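Putative glutathione S-transferase (Corynebacterium glutamicum, PDB 3M1G) probably transfers glutathione to or from substrates, as a member of the omega-like, ECM4-like glutathione transferases. Local coordinates at residues R247-L252 / G278-L283; G261-G266 / I304-I309. All coordinates share one frame; numbering follows the deposited sequence.

Overall arrangement
Contact 1 lies the deeper of the two, its centre about 9 Å from that of the chain, where helices 243-253 and 274-284 of the helical domain cross. Contact 2 sits further out, about 20 Å from the chain centre, where the loop after helix 255-259 meets the end of helix 295-305. The contact centres are about 21 Å apart and their nearest atoms about 8 Å, without touching; their segments alternate along the chain. Contact 2 adjoins the predicted active site, contact 1 stands further off: between side chains, Leu252 is about 8 Å from Tyr259, while Phe263 and His306 come within about 3 Å of Tyr259 and Tyr302 respectively, both predicted to lower the pKa of the proposed nucleophile Cys70.

Contact 1 of 2, residues R247-L252 / G278-L283; sequences RLYPTL and GYLRDL
Leu248 lays its CD2 methyl against the phenol end of Tyr279, 3.6 Å from both OH and CE2 of that ring. Leu252, one turn further along helix 243-253, reaches the same ring from its edge: Leu252 CD1 lies near the ring plane, 3.7 Å from Tyr279 CE2, and the two side chains cross at about a right angle. Within helix 274-284, Leu283 CD1 lies over one face of the Tyr279 ring, 3.5 Å above its plane and offset toward the rim. The ring is thus lodged between leucines of both helices, while its hydroxyl bonds to Asp245, on the same helix as Leu248 and Leu252.

Tyr249 of helix 243-253 makes the reciprocal reach. With CG anti to the backbone N (chi1 173°), its ring extends toward helix 274-284, where Tyr249 CD1 meets Leu280 CD1 and Leu283 CB, each at 3.8 Å. Leu280 crosses this side chain roughly perpendicularly, whereas Leu283 runs past it in the opposite direction. The polar end of Tyr249 is satisfied by Thr293, and its side chain also touches Ile78 of helix 71-83, tying the crossing to the thioredoxin-like domain. Leu280 uses its two methyls differently: CD1 touches the CD1-CE1 side of the Tyr249 ring obliquely, and CD2 rests 3.6 Å from the carbonyl O of Leu252.

All six touching residues are buried, and every contact between the segments is by van der Waals packing. The local axes approach to 10.5 Å at a signed crossing angle of -106°, a near-perpendicular crossing bridged by two tyrosines reaching out from opposite helices and the leucines packed about them. Ile192 and Val196 of helix 182-197 also touch Leu248, placing the crossing in the hydrophobic core of the all-helical C-terminal domain of the glutathione transferase fold.

Contact 2 of 2, residues G261-G266 / I304-I309; sequences GHFKCG and ITHAEI
His262 and His306 join a type I beta turn, Gly261 to Lys264, to the chain leaving helix 295-305, in the helical part of this glutathione transferase fold. With CG opposite the backbone N (chi1 -175°), the His262 ring swings out to segment 304-309. The polar link is one fairly straight hydrogen bond (164°) between His262 NE2 and His306 ND1, 3.1 Å long, in which either nitrogen could be the donor. The imidazoles meet rim to rim, with planes only 14° apart. His306 NE2 bonds to Asp99, so both ring nitrogens of this histidine are engaged and its rotation is probably fixed; His306 itself centres an inverse gamma turn. Lys264 NZ, at the end of the turn, bonds Asn310 OD1 of the second subunit.

Apolar packing comes from Ile309: CG2 lies 3.6 Å from His262 O and 3.8 Å from His262 CE1, while CD1 is directed mainly at Phe263. The Phe263 ring also meets those of Tyr201 and Tyr259, predicted catalytic-site residues, while His306 touches Tyr302. On the phenylalanine, CE1 is the shared atom, 3.9 Å from Ile309 CD1 and 4.0 Å from His306 ND1.

Contact 1 of 2, residues R247-L252 / G278-L283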
# COMPACT_ATOMS: atom_id res chain seq x y z
N ARG A 247 -9.37 19.30 10.40
CA ARG A 247 -10.31 18.33 9.89
C ARG A 247 -9.70 17.43 8.79
O ARG A 247 -10.11 16.30 8.63
CB ARG A 247 -11.55 19.00 9.36
CG ARG A 247 -12.32 19.66 10.48
CD ARG A 247 -13.66 20.15 10.02
NE ARG A 247 -14.28 21.00 11.02
CZ ARG A 247 -15.54 21.45 10.97
NH1 ARG A 247 -15.98 22.23 11.95
NH2 ARG A 247 -16.35 21.13 9.97
N LEU A 248 -8.69 17.90 8.08
CA LEU A 248 -8.06 17.08 7.03
C LEU A 248 -6.94 16.15 7.60
O LEU A 248 -6.88 14.98 7.26
CB LEU A 248 -7.54 17.95 5.90
CG LEU A 248 -6.75 17.26 4.78
CD1 LEU A 248 -7.60 16.16 4.12
CD2 LEU A 248 -6.24 18.29 3.77
N TYR A 249 -6.11 16.69 8.49
CA TYR A 249 -4.98 15.97 9.05
C TYR A 249 -5.29 14.57 9.54
O TYR A 249 -4.56 13.65 9.21
CB TYR A 249 -4.31 16.80 10.14
CG TYR A 249 -3.24 16.11 10.91
CD1 TYR A 249 -1.93 16.08 10.46
CD2 TYR A 249 -3.53 15.48 12.11
CE1 TYR A 249 -0.95 15.45 11.19
CE2 TYR A 249 -2.55 14.85 12.84
CZ TYR A 249 -1.26 14.83 12.36
OH TYR A 249 -0.29 14.19 13.12
N PRO A 250 -6.38 14.38 10.31
CA PRO A 250 -6.62 13.05 10.85
C PRO A 250 -6.81 11.96 9.78
O PRO A 250 -6.46 10.80 10.03
CB PRO A 250 -7.89 13.23 11.69
CG PRO A 250 -7.82 14.70 12.13
CD PRO A 250 -7.32 15.38 10.87
N THR A 251 -7.36 12.33 8.62
CA THR A 251 -7.47 11.40 7.51
C THR A 251 -6.09 11.12 6.87
O THR A 251 -5.70 9.96 6.68
CB THR A 251 -8.50 11.86 6.45
OG1 THR A 251 -9.79 11.95 7.08
CG2 THR A 251 -8.63 10.78 5.34
N LEU A 252 -5.35 12.17 6.58
CA LEU A 252 -4.05 12.03 5.92
C LEU A 252 -3.02 11.27 6.75
O LEU A 252 -2.29 10.43 6.21
CB LEU A 252 -3.46 13.38 5.49
CG LEU A 252 -4.20 14.17 4.43
CD1 LEU A 252 -3.43 15.50 4.15
CD2 LEU A 252 -4.45 13.39 3.12
N GLY A 278 4.39 17.03 1.78
CA GLY A 278 5.00 18.20 2.42
C GLY A 278 4.08 18.80 3.47
O GLY A 278 4.49 19.01 4.62
N TYR A 279 2.83 19.02 3.10
CA TYR A 279 1.79 19.52 4.03
C TYR A 279 1.59 18.62 5.25
O TYR A 279 1.56 19.09 6.39
CB TYR A 279 0.50 19.71 3.23
CG TYR A 279 -0.81 19.94 3.97
CD1 TYR A 279 -1.20 21.19 4.34
CD2 TYR A 279 -1.66 18.87 4.25
CE1 TYR A 279 -2.41 21.40 4.97
CE2 TYR A 279 -2.88 19.06 4.87
CZ TYR A 279 -3.25 20.35 5.23
OH TYR A 279 -4.45 20.59 5.84
N LEU A 280 1.47 17.32 5.02
CA LEU A 280 1.31 16.38 6.11
C LEU A 280 2.46 16.40 7.09
O LEU A 280 2.27 16.38 8.31
CB LEU A 280 1.07 14.96 5.58
CG LEU A 280 0.89 13.83 6.61
CD1 LEU A 280 -0.19 14.13 7.66
CD2 LEU A 280 0.63 12.44 5.86
N ARG A 281 3.68 16.45 6.58
CA ARG A 281 4.85 16.51 7.45
C ARG A 281 4.90 17.82 8.27
O ARG A 281 5.23 17.80 9.47
CB ARG A 281 6.13 16.33 6.63
CG ARG A 281 6.35 14.88 6.19
CD ARG A 281 7.57 14.74 5.33
NE ARG A 281 7.38 15.34 4.03
CZ ARG A 281 8.35 15.49 3.12
NH1 ARG A 281 8.05 15.99 1.93
NH2 ARG A 281 9.60 15.14 3.39
N ASP A 282 4.61 18.93 7.60
CA ASP A 282 4.59 20.30 8.20
C ASP A 282 3.61 20.30 9.39
O ASP A 282 3.95 20.68 10.49
CB ASP A 282 4.16 21.25 7.05
CG ASP A 282 4.23 22.76 7.39
OD1 ASP A 282 4.69 23.16 8.47
OD2 ASP A 282 3.86 23.56 6.51
N LEU A 283 2.41 19.79 9.18
CA LEU A 283 1.42 19.67 10.27
C LEU A 283 1.87 18.70 11.36
O LEU A 283 1.81 19.03 12.55
CB LEU A 283 0.08 19.22 9.72
CG LEU A 283 -0.69 20.19 8.81
CD1 LEU A 283 -2.01 19.54 8.40
CD2 LEU A 283 -0.93 21.57 9.53

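Contact 2 of 2, residues G261-G266 / I304-I309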
# COMPACT_ATOMS: atom_id res chain seq x y z
N GLY A 261 -4.02 0.36 2.46
CA GLY A 261 -4.19 -1.09 2.32
C GLY A 261 -5.52 -1.64 2.89
O GLY A 261 -6.32 -2.21 2.15
N HIS A 262 -5.74 -1.45 4.19
CA HIS A 262 -6.92 -1.96 4.89
C HIS A 262 -8.23 -1.56 4.21
O HIS A 262 -9.10 -2.40 4.04
CB HIS A 262 -6.88 -1.46 6.34
CG HIS A 262 -7.97 -2.01 7.22
ND1 HIS A 262 -8.11 -3.36 7.49
CD2 HIS A 262 -8.94 -1.37 7.93
CE1 HIS A 262 -9.12 -3.53 8.33
NE2 HIS A 262 -9.64 -2.34 8.61
N PHE A 263 -8.35 -0.29 3.82
CA PHE A 263 -9.55 0.22 3.11
C PHE A 263 -9.40 0.26 1.58
O PHE A 263 -10.27 0.82 0.88
CB PHE A 263 -9.91 1.63 3.62
CG PHE A 263 -10.57 1.66 5.00
CD1 PHE A 263 -10.92 0.50 5.66
CD2 PHE A 263 -10.94 2.86 5.55
CE1 PHE A 263 -11.60 0.55 6.89
CE2 PHE A 263 -11.62 2.90 6.81
CZ PHE A 263 -11.92 1.74 7.47
N LYS A 264 -8.31 -0.31 1.06
CA LYS A 264 -8.08 -0.44 -0.39
C LYS A 264 -8.12 0.90 -1.11
O LYS A 264 -8.48 0.95 -2.28
CB LYS A 264 -9.10 -1.41 -0.99
CG LYS A 264 -9.09 -2.83 -0.34
CD LYS A 264 -9.96 -3.81 -1.11
CE LYS A 264 -9.81 -5.26 -0.60
NZ LYS A 264 -10.38 -5.49 0.76
N CYS A 265 -7.70 1.98 -0.44
CA CYS A 265 -7.76 3.31 -1.04
C CYS A 265 -6.51 3.65 -1.88
O CYS A 265 -6.45 4.70 -2.51
CB CYS A 265 -7.87 4.37 0.06
SG CYS A 265 -9.40 4.34 0.94
N GLY A 266 -5.52 2.77 -1.86
CA GLY A 266 -4.20 3.04 -2.46
C GLY A 266 -4.00 3.16 -3.95
O GLY A 266 -3.30 2.33 -4.54
N ILE A 304 -7.13 -4.96 13.80
CA ILE A 304 -7.58 -6.02 14.73
C ILE A 304 -9.11 -6.03 14.86
O ILE A 304 -9.73 -7.06 14.78
CB ILE A 304 -6.94 -5.89 16.11
CG1 ILE A 304 -5.43 -6.13 16.00
CG2 ILE A 304 -7.56 -6.90 17.12
CD1 ILE A 304 -4.66 -5.86 17.31
N THR A 305 -9.69 -4.86 15.00
CA THR A 305 -11.13 -4.70 15.22
C THR A 305 -12.03 -4.99 14.03
O THR A 305 -13.14 -5.46 14.22
CB THR A 305 -11.35 -3.24 15.70
OG1 THR A 305 -10.85 -3.17 17.03
CG2 THR A 305 -12.78 -2.76 15.61
N HIS A 306 -11.57 -4.70 12.81
CA HIS A 306 -12.42 -4.85 11.64
C HIS A 306 -12.22 -6.25 11.05
O HIS A 306 -11.66 -6.42 9.94
CB HIS A 306 -12.13 -3.78 10.59
CG HIS A 306 -12.42 -2.39 11.04
ND1 HIS A 306 -11.85 -1.28 10.46
CD2 HIS A 306 -13.21 -1.92 12.05
CE1 HIS A 306 -12.28 -0.19 11.07
NE2 HIS A 306 -13.10 -0.55 12.03
N ALA A 307 -12.70 -7.24 11.81
CA ALA A 307 -12.56 -8.64 11.48
C ALA A 307 -13.36 -9.04 10.24
O ALA A 307 -13.00 -10.01 9.57
CB ALA A 307 -12.95 -9.51 12.71
N GLU A 308 -14.42 -8.31 9.91
CA GLU A 308 -15.15 -8.55 8.67
C GLU A 308 -14.33 -8.19 7.40
O GLU A 308 -14.61 -8.73 6.34
CB GLU A 308 -16.51 -7.82 8.65
CG GLU A 308 -17.34 -8.02 7.33
CD GLU A 308 -17.63 -9.50 6.96
OE1 GLU A 308 -18.51 -10.07 7.68
OE2 GLU A 308 -17.01 -10.09 5.97
N ILE A 309 -13.35 -7.29 7.52
CA ILE A 309 -12.43 -6.93 6.43
C ILE A 309 -11.10 -7.70 6.49
O ILE A 309 -10.57 -8.12 5.44
CB ILE A 309 -12.10 -5.44 6.49
CG1 ILE A 309 -13.35 -4.59 6.33
CG2 ILE A 309 -11.06 -5.05 5.42
CD1 ILE A 309 -12.98 -3.07 6.40